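Local coordinates for TRAP dicarboxylate ABC transporter, substrate-binding protein (Roseobacter denitrificans, PDB 4OVQ) that binds beta-D-glucuronate and probably delivers such sugar acids in the periplasm to a TRAP transporter, at residues 31-36 / 212-217; 43-48 / 252-257; 128-133 / 235-240; 136-141 / 241-246. All coordinates share one frame; numbering follows the deposited sequence.

Contact 1. Residues 31-36 / 212-217. With BDP (beta-D-glucopyranuronic acid), chain C.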
loop_
_atom_site.group_PDB
_atom_site.type_symbol
_atom_site.label_atom_id
_atom_site.label_comp_id
_atom_site.label_asym_id
_atom_site.label_seq_id
_atom_site.Cartn_x
_atom_site.Cartn_y
_atom_site.Cartn_z
ATOM N N ILE A 31 -7.053 7.539 -2.815
ATOM C CA ILE A 31 -6.481 7.826 -4.132
ATOM C C ILE A 31 -7.228 7.161 -5.288
ATOM O O ILE A 31 -7.021 7.540 -6.442
ATOM C CB ILE A 31 -4.974 7.446 -4.175
ATOM C CG1 ILE A 31 -4.180 8.219 -5.243
ATOM C CG2 ILE A 31 -4.781 5.948 -4.286
ATOM C CD1 ILE A 31 -2.651 8.248 -4.908
ATOM N N HIS A 32 -8.118 6.208 -4.992
ATOM C CA HIS A 32 -8.638 5.283 -6.003
ATOM C C HIS A 32 -9.889 5.775 -6.730
ATOM O O HIS A 32 -10.545 6.717 -6.293
ATOM C CB HIS A 32 -8.823 3.875 -5.423
ATOM C CG HIS A 32 -7.521 3.224 -5.103
ATOM N ND1 HIS A 32 -6.690 2.729 -6.084
ATOM C CD2 HIS A 32 -6.870 3.043 -3.925
ATOM C CE1 HIS A 32 -5.586 2.266 -5.527
ATOM N NE2 HIS A 32 -5.670 2.436 -4.218
ATOM N N VAL A 33 -10.191 5.095 -7.822
ATOM C CA VAL A 33 -11.326 5.471 -8.671
ATOM C C VAL A 33 -12.600 4.760 -8.286
ATOM O O VAL A 33 -12.621 3.994 -7.318
ATOM C CB VAL A 33 -11.021 5.154 -10.114
ATOM C CG1 VAL A 33 -9.785 5.919 -10.557
ATOM C CG2 VAL A 33 -10.822 3.673 -10.266
ATOM N N ASP A 34 -13.646 4.983 -9.071
ATOM C CA ASP A 34 -14.923 4.407 -8.757
ATOM C C ASP A 34 -14.905 2.893 -8.809
ATOM O O ASP A 34 -14.295 2.282 -9.693
ATOM C CB ASP A 34 -16.018 4.898 -9.718
ATOM C CG ASP A 34 -16.348 6.375 -9.551
ATOM O OD1 ASP A 34 -15.969 6.988 -8.533
ATOM O OD2 ASP A 34 -17.007 6.926 -10.468
ATOM N N GLY A 35 -15.621 2.291 -7.867
ATOM C CA GLY A 35 -15.776 0.857 -7.850
ATOM C C GLY A 35 -14.610 0.076 -7.327
ATOM O O GLY A 35 -14.712 -1.153 -7.140
ATOM N N TYR A 36 -13.472 0.769 -7.100
ATOM C CA TYR A 36 -12.309 0.125 -6.536
ATOM C C TYR A 36 -12.662 -0.315 -5.128
ATOM O O TYR A 36 -13.417 0.391 -4.438
ATOM C CB TYR A 36 -11.132 1.105 -6.500
ATOM C CG TYR A 36 -9.773 0.475 -6.421
ATOM C CD1 TYR A 36 -9.139 -0.003 -7.568
ATOM C CD2 TYR A 36 -9.092 0.393 -5.204
ATOM C CE1 TYR A 36 -7.877 -0.572 -7.481
ATOM C CE2 TYR A 36 -7.833 -0.160 -5.110
ATOM C CZ TYR A 36 -7.226 -0.641 -6.257
ATOM O OH TYR A 36 -5.973 -1.179 -6.190
ATOM N N TYR A 212 -2.970 -1.855 -11.526
ATOM C CA TYR A 212 -2.433 -1.989 -12.884
ATOM C C TYR A 212 -3.569 -1.803 -13.875
ATOM O O TYR A 212 -3.443 -1.120 -14.885
ATOM C CB TYR A 212 -1.829 -3.370 -13.034
ATOM C CG TYR A 212 -1.303 -3.782 -14.394
ATOM C CD1 TYR A 212 -0.352 -3.013 -15.061
ATOM C CD2 TYR A 212 -1.691 -4.996 -14.981
ATOM C CE1 TYR A 212 0.157 -3.423 -16.270
ATOM C CE2 TYR A 212 -1.194 -5.386 -16.210
ATOM C CZ TYR A 212 -0.275 -4.598 -16.839
ATOM O OH TYR A 212 0.219 -5.022 -18.044
ATOM N N GLU A 213 -4.716 -2.381 -13.533
ATOM C CA GLU A 213 -5.874 -2.289 -14.387
ATOM C C GLU A 213 -6.556 -0.915 -14.302
ATOM O O GLU A 213 -6.724 -0.253 -15.318
ATOM C CB GLU A 213 -6.815 -3.457 -14.054
ATOM C CG GLU A 213 -8.044 -3.541 -14.898
ATOM C CD GLU A 213 -9.222 -2.905 -14.211
ATOM O OE1 GLU A 213 -9.590 -3.343 -13.092
ATOM O OE2 GLU A 213 -9.742 -1.934 -14.763
ATOM N N SER A 214 -6.895 -0.439 -13.097
ATOM C CA SER A 214 -7.729 0.772 -12.922
ATOM C C SER A 214 -7.136 2.100 -13.404
ATOM O O SER A 214 -7.865 3.012 -13.777
ATOM C CB SER A 214 -8.214 0.912 -11.468
ATOM O OG SER A 214 -7.158 1.270 -10.590
ATOM N N THR A 215 -5.808 2.213 -13.376
ATOM C CA THR A 215 -5.106 3.441 -13.737
ATOM C C THR A 215 -4.858 3.530 -15.240
ATOM O O THR A 215 -4.414 4.572 -15.736
ATOM C CB THR A 215 -3.707 3.456 -13.105
ATOM O OG1 THR A 215 -3.020 2.260 -13.527
ATOM C CG2 THR A 215 -3.788 3.574 -11.560
ATOM N N GLY A 216 -5.081 2.408 -15.906
ATOM C CA GLY A 216 -4.809 2.301 -17.332
ATOM C C GLY A 216 -3.374 1.907 -17.646
ATOM O O GLY A 216 -2.994 1.806 -18.818
ATOM N N HIS A 217 -2.569 1.648 -16.617
ATOM C CA HIS A 217 -1.168 1.371 -16.875
ATOM C C HIS A 217 -1.009 0.180 -17.823
ATOM O O HIS A 217 -0.088 0.140 -18.642
ATOM C CB HIS A 217 -0.387 1.082 -15.581
ATOM C CG HIS A 217 -0.265 2.255 -14.663
ATOM N ND1 HIS A 217 0.213 2.141 -13.379
ATOM C CD2 HIS A 217 -0.580 3.561 -14.833
ATOM C CE1 HIS A 217 0.174 3.324 -12.792
ATOM N NE2 HIS A 217 -0.309 4.204 -13.651
HETATM C C1 BDP C . -1.476 1.157 -4.747
HETATM C C2 BDP C . -1.913 1.700 -3.411
HETATM C C3 BDP C . -2.007 3.157 -3.547
HETATM C C4 BDP C . -0.687 3.727 -3.944
HETATM C C5 BDP C . -0.214 3.107 -5.238
HETATM C C6 BDP C . 1.170 3.612 -5.678
HETATM O O2 BDP C . -3.253 1.147 -3.182
HETATM O O3 BDP C . -2.275 3.648 -2.181
HETATM O O4 BDP C . -0.798 5.205 -4.094
HETATM O O5 BDP C . -0.166 1.690 -5.140
HETATM O O6A BDP C . 1.483 4.818 -5.452
HETATM O O1 BDP C . -1.323 -0.232 -4.749
HETATM O O6B BDP C . 1.818 2.795 -6.377
HETATM O O HOH W 1 -7.585 3.396 -8.601
#

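Contact 2. Residues 43-48 / 252-257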
loop_
_atom_site.group_PDB
_atom_site.type_symbol
_atom_site.label_atom_id
_atom_site.label_comp_id
_atom_site.label_asym_id
_atom_site.label_seq_id
_atom_site.Cartn_x
_atom_site.Cartn_y
_atom_site.Cartn_z
ATOM N N ASP A 43 -16.485 4.355 1.481
ATOM C CA ASP A 43 -17.878 4.823 1.495
ATOM C C ASP A 43 -18.626 4.084 2.594
ATOM O O ASP A 43 -19.399 4.679 3.354
ATOM C CB ASP A 43 -18.565 4.640 0.122
ATOM C CG ASP A 43 -18.142 5.699 -0.889
ATOM O OD1 ASP A 43 -17.692 6.769 -0.431
ATOM O OD2 ASP A 43 -18.249 5.433 -2.106
ATOM N N LYS A 44 -18.364 2.799 2.702
ATOM C CA LYS A 44 -19.012 2.002 3.739
ATOM C C LYS A 44 -18.585 2.424 5.149
ATOM O O LYS A 44 -19.411 2.466 6.087
ATOM C CB LYS A 44 -18.769 0.516 3.493
ATOM C CG LYS A 44 -19.563 -0.404 4.460
ATOM C CD LYS A 44 -21.106 -0.234 4.363
ATOM C CE LYS A 44 -21.623 -0.436 2.944
ATOM N NZ LYS A 44 -23.142 -0.553 2.870
ATOM N N PHE A 45 -17.299 2.728 5.319
ATOM C CA PHE A 45 -16.809 3.266 6.565
ATOM C C PHE A 45 -17.554 4.547 6.910
ATOM O O PHE A 45 -18.050 4.704 8.032
ATOM C CB PHE A 45 -15.311 3.485 6.498
ATOM C CG PHE A 45 -14.731 4.219 7.700
ATOM C CD1 PHE A 45 -14.896 3.724 9.014
ATOM C CD2 PHE A 45 -14.008 5.387 7.523
ATOM C CE1 PHE A 45 -14.339 4.381 10.109
ATOM C CE2 PHE A 45 -13.437 6.061 8.616
ATOM C CZ PHE A 45 -13.592 5.559 9.916
ATOM N N ALA A 46 -17.702 5.440 5.938
ATOM C CA ALA A 46 -18.416 6.689 6.198
ATOM C C ALA A 46 -19.882 6.407 6.566
ATOM O O ALA A 46 -20.390 6.971 7.507
ATOM C CB ALA A 46 -18.313 7.630 4.994
ATOM N N GLU A 47 -20.529 5.510 5.849
ATOM C CA GLU A 47 -21.910 5.135 6.155
ATOM C C GLU A 47 -22.046 4.538 7.559
ATOM O O GLU A 47 -22.892 4.961 8.343
ATOM C CB GLU A 47 -22.385 4.131 5.142
ATOM C CG GLU A 47 -23.817 3.760 5.391
ATOM C CD GLU A 47 -24.312 2.758 4.401
ATOM O OE1 GLU A 47 -23.500 2.051 3.793
ATOM O OE2 GLU A 47 -25.526 2.651 4.202
ATOM N N LEU A 48 -21.138 3.627 7.885
ATOM C CA LEU A 48 -21.187 2.964 9.194
ATOM C C LEU A 48 -20.836 3.910 10.340
ATOM O O LEU A 48 -21.401 3.784 11.426
ATOM C CB LEU A 48 -20.258 1.766 9.238
ATOM C CG LEU A 48 -20.731 0.565 8.426
ATOM C CD1 LEU A 48 -19.677 -0.505 8.357
ATOM C CD2 LEU A 48 -22.094 0.030 8.978
ATOM N N THR A 252 -15.335 3.454 20.338
ATOM C CA THR A 252 -15.756 2.083 20.054
ATOM C C THR A 252 -16.537 2.032 18.751
ATOM O O THR A 252 -16.317 1.147 17.929
ATOM C CB THR A 252 -16.566 1.479 21.216
ATOM O OG1 THR A 252 -15.715 1.335 22.370
ATOM C CG2 THR A 252 -17.138 0.141 20.859
ATOM N N ALA A 253 -17.430 2.998 18.557
ATOM C CA ALA A 253 -18.178 3.106 17.298
ATOM C C ALA A 253 -17.295 3.307 16.069
ATOM O O ALA A 253 -17.513 2.663 15.039
ATOM C CB ALA A 253 -19.202 4.227 17.385
ATOM N N VAL A 254 -16.303 4.206 16.167
ATOM C CA VAL A 254 -15.384 4.492 15.063
ATOM C C VAL A 254 -14.565 3.245 14.722
ATOM O O VAL A 254 -14.445 2.886 13.578
ATOM C CB VAL A 254 -14.450 5.678 15.418
ATOM C CG1 VAL A 254 -13.366 5.859 14.368
ATOM C CG2 VAL A 254 -15.275 6.909 15.517
ATOM N N LEU A 255 -14.051 2.565 15.742
ATOM C CA LEU A 255 -13.277 1.329 15.532
ATOM C C LEU A 255 -14.104 0.214 14.896
ATOM O O LEU A 255 -13.641 -0.471 13.982
ATOM C CB LEU A 255 -12.691 0.840 16.867
ATOM C CG LEU A 255 -11.467 1.641 17.355
ATOM C CD1 LEU A 255 -11.184 1.347 18.811
ATOM C CD2 LEU A 255 -10.239 1.303 16.499
ATOM N N GLU A 256 -15.335 0.040 15.385
ATOM C CA GLU A 256 -16.242 -0.971 14.852
ATOM C C GLU A 256 -16.583 -0.665 13.364
ATOM O O GLU A 256 -16.533 -1.533 12.483
ATOM C CB GLU A 256 -17.504 -1.041 15.705
ATOM C CG GLU A 256 -18.422 -2.144 15.335
ATOM C CD GLU A 256 -19.651 -2.204 16.258
ATOM O OE1 GLU A 256 -19.496 -2.223 17.510
ATOM O OE2 GLU A 256 -20.791 -2.217 15.763
ATOM N N ALA A 257 -16.858 0.606 13.055
ATOM C CA ALA A 257 -17.097 0.996 11.672
ATOM C C ALA A 257 -15.896 0.666 10.803
ATOM O O ALA A 257 -16.032 0.136 9.731
ATOM C CB ALA A 257 -17.418 2.484 11.571
#

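Contact 3. Residues 128-133 / 235-240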
loop_
_atom_site.group_PDB
_atom_site.type_symbol
_atom_site.label_atom_id
_atom_site.label_comp_id
_atom_site.label_asym_id
_atom_site.label_seq_id
_atom_site.Cartn_x
_atom_site.Cartn_y
_atom_site.Cartn_z
ATOM N N ALA A 128 1.642 1.331 17.350
ATOM C CA ALA A 128 2.180 2.182 18.376
ATOM C C ALA A 128 3.066 3.228 17.736
ATOM O O ALA A 128 2.946 4.406 18.044
ATOM C CB ALA A 128 2.955 1.378 19.382
ATOM N N GLY A 129 3.933 2.783 16.821
ATOM C CA GLY A 129 4.851 3.678 16.141
ATOM C C GLY A 129 4.073 4.715 15.356
ATOM O O GLY A 129 4.412 5.890 15.330
HETATM N N MSE A 130 2.996 4.282 14.724
HETATM C CA MSE A 130 2.183 5.215 13.957
HETATM C C MSE A 130 1.516 6.238 14.859
HETATM O O MSE A 130 1.564 7.442 14.599
HETATM C CB MSE A 130 1.141 4.451 13.121
HETATM C CG MSE A 130 1.791 3.722 11.909
HETATM SE SE MSE A 130 0.425 2.770 10.887
HETATM C CE MSE A 130 -0.613 4.323 10.332
ATOM N N ALA A 131 0.890 5.750 15.929
ATOM C CA ALA A 131 0.187 6.607 16.866
ATOM C C ALA A 131 1.162 7.648 17.432
ATOM O O ALA A 131 0.807 8.822 17.580
ATOM C CB ALA A 131 -0.437 5.759 17.982
ATOM N N GLU A 132 2.396 7.197 17.684
ATOM C CA GLU A 132 3.543 8.013 18.094
ATOM C C GLU A 132 3.859 9.197 17.160
ATOM O O GLU A 132 4.328 10.243 17.608
ATOM C CB GLU A 132 4.774 7.092 18.240
ATOM C CG GLU A 132 6.151 7.761 18.163
ATOM C CD GLU A 132 7.305 6.744 18.172
ATOM O OE1 GLU A 132 7.153 5.664 18.787
ATOM O OE2 GLU A 132 8.364 7.018 17.557
ATOM N N LYS A 133 3.605 9.026 15.864
ATOM C CA LYS A 133 3.730 10.113 14.888
ATOM C C LYS A 133 2.396 10.759 14.499
ATOM O O LYS A 133 2.302 11.398 13.455
ATOM C CB LYS A 133 4.422 9.607 13.614
ATOM C CG LYS A 133 5.828 9.087 13.825
ATOM C CD LYS A 133 6.820 10.196 14.172
ATOM C CE LYS A 133 8.147 9.600 14.547
ATOM N NZ LYS A 133 9.254 10.513 14.193
ATOM N N CYS A 235 -4.164 0.938 5.588
ATOM C CA CYS A 235 -4.996 1.137 6.740
ATOM C C CYS A 235 -6.082 2.183 6.474
ATOM O O CYS A 235 -5.990 2.962 5.519
ATOM C CB CYS A 235 -4.139 1.546 7.935
ATOM S SG CYS A 235 -3.417 3.211 7.751
ATOM N N ILE A 236 -7.081 2.188 7.330
ATOM C CA ILE A 236 -7.913 3.334 7.584
ATOM C C ILE A 236 -7.218 4.060 8.731
ATOM O O ILE A 236 -7.034 3.433 9.793
ATOM C CB ILE A 236 -9.358 2.921 8.000
ATOM C CG1 ILE A 236 -10.014 2.003 6.955
ATOM C CG2 ILE A 236 -10.221 4.164 8.272
ATOM C CD1 ILE A 236 -11.411 1.570 7.314
ATOM N N CYS A 237 -6.849 5.336 8.522
ATOM C CA CYS A 237 -5.943 6.198 9.344
ATOM C C CYS A 237 -6.842 7.322 9.902
ATOM O O CYS A 237 -7.690 7.846 9.176
ATOM C CB CYS A 237 -4.717 6.853 8.509
ATOM S SG CYS A 237 -3.447 7.467 9.484
ATOM N N ILE A 238 -6.681 7.680 11.172
ATOM C CA ILE A 238 -7.297 8.909 11.705
ATOM C C ILE A 238 -6.235 9.725 12.439
ATOM O O ILE A 238 -5.363 9.194 13.138
ATOM C CB ILE A 238 -8.526 8.622 12.661
ATOM C CG1 ILE A 238 -9.288 9.915 13.023
ATOM C CG2 ILE A 238 -8.098 7.850 13.896
ATOM C CD1 ILE A 238 -10.652 9.687 13.672
ATOM N N ASN A 239 -6.359 11.046 12.313
ATOM C CA ASN A 239 -5.577 11.967 13.110
ATOM C C ASN A 239 -5.791 11.652 14.586
ATOM O O ASN A 239 -6.935 11.570 15.043
ATOM C CB ASN A 239 -6.025 13.379 12.781
ATOM C CG ASN A 239 -5.438 14.378 13.700
ATOM O OD1 ASN A 239 -6.038 14.720 14.734
ATOM N ND2 ASN A 239 -4.232 14.821 13.377
ATOM N N ILE A 240 -4.712 11.446 15.337
ATOM C CA ILE A 240 -4.866 10.933 16.695
ATOM C C ILE A 240 -5.548 11.931 17.652
ATOM O O ILE A 240 -6.240 11.518 18.578
ATOM C CB ILE A 240 -3.553 10.391 17.275
ATOM C CG1 ILE A 240 -3.874 9.376 18.386
ATOM C CG2 ILE A 240 -2.701 11.528 17.747
ATOM C CD1 ILE A 240 -2.905 8.232 18.452
#

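Contact 4. Residues 136-141 / 241-246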
loop_
_atom_site.group_PDB
_atom_site.type_symbol
_atom_site.label_atom_id
_atom_site.label_comp_id
_atom_site.label_asym_id
_atom_site.label_seq_id
_atom_site.Cartn_x
_atom_site.Cartn_y
_atom_site.Cartn_z
ATOM N N GLN A 136 -3.343 7.374 13.858
ATOM C CA GLN A 136 -3.857 6.146 14.465
ATOM C C GLN A 136 -4.463 5.195 13.401
ATOM O O GLN A 136 -5.445 5.547 12.739
ATOM C CB GLN A 136 -4.930 6.548 15.471
ATOM C CG GLN A 136 -5.803 5.451 15.984
ATOM C CD GLN A 136 -5.157 4.764 17.107
ATOM O OE1 GLN A 136 -4.765 5.402 18.092
ATOM N NE2 GLN A 136 -4.961 3.465 16.964
ATOM N N PRO A 137 -3.882 4.002 13.200
ATOM C CA PRO A 137 -4.598 3.052 12.335
ATOM C C PRO A 137 -5.790 2.429 13.059
ATOM O O PRO A 137 -5.703 2.120 14.240
ATOM C CB PRO A 137 -3.540 1.998 12.016
ATOM C CG PRO A 137 -2.710 1.996 13.279
ATOM C CD PRO A 137 -2.627 3.420 13.730
ATOM N N LEU A 138 -6.903 2.342 12.357
ATOM C CA LEU A 138 -8.167 1.818 12.864
ATOM C C LEU A 138 -8.501 0.436 12.335
ATOM O O LEU A 138 -9.202 -0.310 13.010
ATOM C CB LEU A 138 -9.311 2.748 12.488
ATOM C CG LEU A 138 -9.228 4.167 13.040
ATOM C CD1 LEU A 138 -10.351 4.992 12.406
ATOM C CD2 LEU A 138 -9.341 4.194 14.572
ATOM N N ALA A 139 -8.003 0.081 11.160
ATOM C CA ALA A 139 -8.222 -1.220 10.558
ATOM C C ALA A 139 -7.281 -1.386 9.393
ATOM O O ALA A 139 -6.763 -0.391 8.869
ATOM C CB ALA A 139 -9.660 -1.362 10.104
ATOM N N TRP A 140 -7.054 -2.630 8.987
ATOM C CA TRP A 140 -6.154 -2.948 7.913
ATOM C C TRP A 140 -6.920 -3.367 6.621
ATOM O O TRP A 140 -7.838 -4.208 6.640
ATOM C CB TRP A 140 -5.214 -4.102 8.304
ATOM C CG TRP A 140 -4.413 -3.900 9.549
ATOM C CD1 TRP A 140 -4.505 -4.635 10.700
ATOM C CD2 TRP A 140 -3.381 -2.935 9.771
ATOM N NE1 TRP A 140 -3.617 -4.165 11.628
ATOM C CE2 TRP A 140 -2.894 -3.138 11.078
ATOM C CE3 TRP A 140 -2.812 -1.917 8.996
ATOM C CZ2 TRP A 140 -1.888 -2.347 11.635
ATOM C CZ3 TRP A 140 -1.793 -1.146 9.559
ATOM C CH2 TRP A 140 -1.354 -1.367 10.864
ATOM N N TYR A 141 -6.488 -2.823 5.494
ATOM C CA TYR A 141 -7.009 -3.196 4.189
ATOM C C TYR A 141 -5.995 -4.025 3.414
ATOM O O TYR A 141 -4.775 -3.863 3.594
ATOM C CB TYR A 141 -7.261 -1.929 3.365
ATOM C CG TYR A 141 -8.555 -1.177 3.560
ATOM C CD1 TYR A 141 -9.509 -1.530 4.512
ATOM C CD2 TYR A 141 -8.826 -0.093 2.729
ATOM C CE1 TYR A 141 -10.692 -0.798 4.634
ATOM C CE2 TYR A 141 -9.986 0.631 2.837
ATOM C CZ TYR A 141 -10.913 0.279 3.772
ATOM O OH TYR A 141 -12.076 1.023 3.854
ATOM N N GLY A 241 -5.357 13.230 17.444
ATOM C CA GLY A 241 -6.023 14.213 18.287
ATOM C C GLY A 241 -7.531 14.141 18.140
ATOM O O GLY A 241 -8.270 14.174 19.120
ATOM N N THR A 242 -7.979 14.061 16.893
ATOM C CA THR A 242 -9.384 13.856 16.557
ATOM C C THR A 242 -9.936 12.627 17.280
ATOM O O THR A 242 -11.007 12.699 17.896
ATOM C CB THR A 242 -9.582 13.662 15.016
ATOM O OG1 THR A 242 -9.123 14.824 14.310
ATOM C CG2 THR A 242 -11.046 13.424 14.651
ATOM N N PHE A 243 -9.219 11.510 17.196
ATOM C CA PHE A 243 -9.659 10.254 17.806
ATOM C C PHE A 243 -9.693 10.341 19.323
ATOM O O PHE A 243 -10.676 9.930 19.970
ATOM C CB PHE A 243 -8.765 9.080 17.366
ATOM C CG PHE A 243 -9.206 7.738 17.914
ATOM C CD1 PHE A 243 -10.272 7.066 17.356
ATOM C CD2 PHE A 243 -8.548 7.164 18.983
ATOM C CE1 PHE A 243 -10.682 5.838 17.854
ATOM C CE2 PHE A 243 -8.949 5.930 19.479
ATOM C CZ PHE A 243 -10.024 5.277 18.908
ATOM N N ASN A 244 -8.649 10.929 19.904
ATOM C CA ASN A 244 -8.539 10.962 21.350
ATOM C C ASN A 244 -9.579 11.864 21.996
ATOM O O ASN A 244 -9.872 11.719 23.175
ATOM C CB ASN A 244 -7.140 11.387 21.779
ATOM C CG ASN A 244 -6.136 10.282 21.651
ATOM O OD1 ASN A 244 -6.497 9.119 21.450
ATOM N ND2 ASN A 244 -4.852 10.624 21.788
ATOM N N ALA A 245 -10.137 12.787 21.218
ATOM C CA ALA A 245 -11.145 13.703 21.728
ATOM C C ALA A 245 -12.518 13.045 21.824
ATOM O O ALA A 245 -13.454 13.606 22.406
ATOM C CB ALA A 245 -11.221 14.919 20.860
ATOM N N LEU A 246 -12.656 11.854 21.257
ATOM C CA LEU A 246 -13.935 11.165 21.337
ATOM C C LEU A 246 -14.157 10.584 22.720
ATOM O O LEU A 246 -13.212 10.214 23.423
ATOM C CB LEU A 246 -13.972 10.013 20.335
ATOM C CG LEU A 246 -13.712 10.411 18.894
ATOM C CD1 LEU A 246 -13.505 9.163 18.026
ATOM C CD2 LEU A 246 -14.856 11.197 18.335
HETATM O O HOH W 2 -5.443 6.680 20.605
#

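Contact 1. Residues 31-36 / 212-217
V33 points at S214, and the end of Y36 swings to it. V33 CG2 lies 4.0 Å from S214 CB, while the S214 hydroxyl comes in obliquely on the Y36 ring, OG 3.7 Å from CE1. The ring of H32 is sandwiched: Y36 CE2 sits over the centre of one face, 3.2 Å above the plane, and I31 CG2 over the rim of the opposite face. The imidazole edge does the polar work. NE2 of H32 donates to O2 of the bound glucuronate at 2.9 Å (N-H...O 147°), nearly in the ring plane. At ND1 a water, 2.8 Å away, also bonds S214 OG and accepts from V33 N, so the two segments are joined through solvent. I31 and H32 line the glucuronate pocket of this periplasmic binding protein, where a loop after strand 25-29 faces helix 209-214. Replacing H32 by an alanine is likely to leave glucuronate O2 without this donor and the bridging water without one of its partners. With CG anti to the backbone N (chi1 -159°), the Y36 ring is carried beside H32 and up to S214, and its OH bonds S211 OG, whereas S214 OG also bonds the carbonyl of P210.

Contact 2. Residues 43-48 / 252-257
A257 is the point where the two helices come together, its CB lying 3.7 Å from L48 CB and 3.8 Å from F45 CD1. These are purely apolar contacts, and the CA atoms of L48 and A257 are only 5.2 Å apart, a spacing that the small methyl permits. L48 CD1 reaches on to A257 O.

A second kind of contact is ring edge against backbone. F45, with CG anti to its N (chi1 172°), extends its ring so that the rim meets helix 252-257: CE1 is 3.8 Å from V254 O and CD1 3.7 Å from A257 C, both close to the ring plane. V254 CG1 stands looser, beyond CZ. The ring also packs on L59, L138 and I236, so an alanine here would probably open a gap between the helices and the sheet and deprive the A257 methyl of its ring neighbour.

The charges lie at the margin: K44 NZ bridges to E47 OE1 at 2.8 Å within its own helix, while E256 forms a salt bridge to K52, further along helix 37-52, and so ties the two helices.

The short axes approach to 9.3 Å at 150°, a nearly antiparallel pair. Helix 37-52 is the helix of a beta-alpha-beta crossover between the adjacent parallel strands 25-29 and 58-62, and it packs here on helix 248-282, the long helix that characterises TRAP solute-binding proteins.

Contact 3. Residues 128-133 / 235-240
M130, a selenomethionine, and A131 pack helix 121-132 against strand 234-239 and the residue that follows it, a helix-on-sheet arrangement in the lobe built on the five-stranded mixed sheet. The M130 side chain closes on the strand atom by atom. CB is 7.2 Å from C235 SG and meets nothing on the strand. CG, placed anti to the carbonyl carbon (chi1 -73°), still lies 6.7 Å from that sulfur. The chain then runs fully extended to SE, 5.0 Å from C235 SG, and bends there (chi3 63°), which swings CE inward. Only this methyl makes contact: it stands 4.0 Å from C235 SG and 4.3 Å from C237 SG, touching both sulfurs. V96 and I135 are further neighbours of the M130 side chain.

Both cysteines can be reached because C235 and C237, two apart, lie on the same face of the strand, whereas I236 between them turns to helix 37-52. Their sulfurs are 4.6 Å apart, too far for a disulfide. C235 follows E234, which binds glucuronate, but its own side chain turns to the helix.

Beyond the strand, N239 caps helix 240-244, its OD1 accepting from T242 N. The next residue, I240, lays CD1 tightly against the helix, 3.5 Å from A131 CB.

Contact 4. Residues 136-141 / 241-246
The F243 ring has Q136 CG over one face, while L138 CD2 approaches it obliquely, 3.9 Å from CE1 and 4.1 Å from CD1. With CG anti to the backbone N (chi1 -177°), F243 is thrown from its helix toward the strand, where its side chain runs alongside that of L138, the two pointing opposite ways.

The other flat group is the Q136 amide, fixed at both ends. NE2 donates to P137 O at 3.1 Å in an almost straight bond (170°); the acceptor lies in the amide plane, while the donor stands clearly tilted from the carbonyl plane of P137. This bond sets the rotation of the amide and directs OE1 to the helix side, 4.3 Å from F243 CD2. There OE1 accepts from a water at 2.9 Å that also donates to N244 OD1 at 2.8 Å, a solvent bridge across the contact. Thus the buried half is hydrocarbon and aromatic, and the polar half is joined through water near the more exposed N244.

The short helix 240-244, emerging from strand 234-239, folds back over the first residues of strand 135-141 before the chain enters helix 248-282. On the strand itself, L138 N bonds I236 O at 2.8 Å while A139 O takes I236 N, so two residues face one. With L138 at near-helical backbone angles, this is a beta bulge in strand 135-141, an outermost strand of the five-stranded mixed sheet, antiparallel to strand 234-239.

Contact 1 stands apart, its centre about 24 to 26 Å from the centres of the other three; it is partly buried and adds water and sugar-acid bonds to a small direct packing of V33 and Y36 on S214. The others are buried, lie around the five-stranded sheet and depend chiefly on hydrocarbon, sulfur or aromatic packing. Contacts 3 and 4 have centres about 7 Å apart and share neighbouring strands, the I238 O to Q136 N bond of 2.8 Å helping to pair them. Contact 2 meets contact 4 through L138, whose CD2 is 3.6 Å from L255 CD2, and meets contact 3 where F45 CE2 lies 3.7 Å from I236 CG2. Of these three, only contact 4 adds a water bridge, near its exposed asparagine.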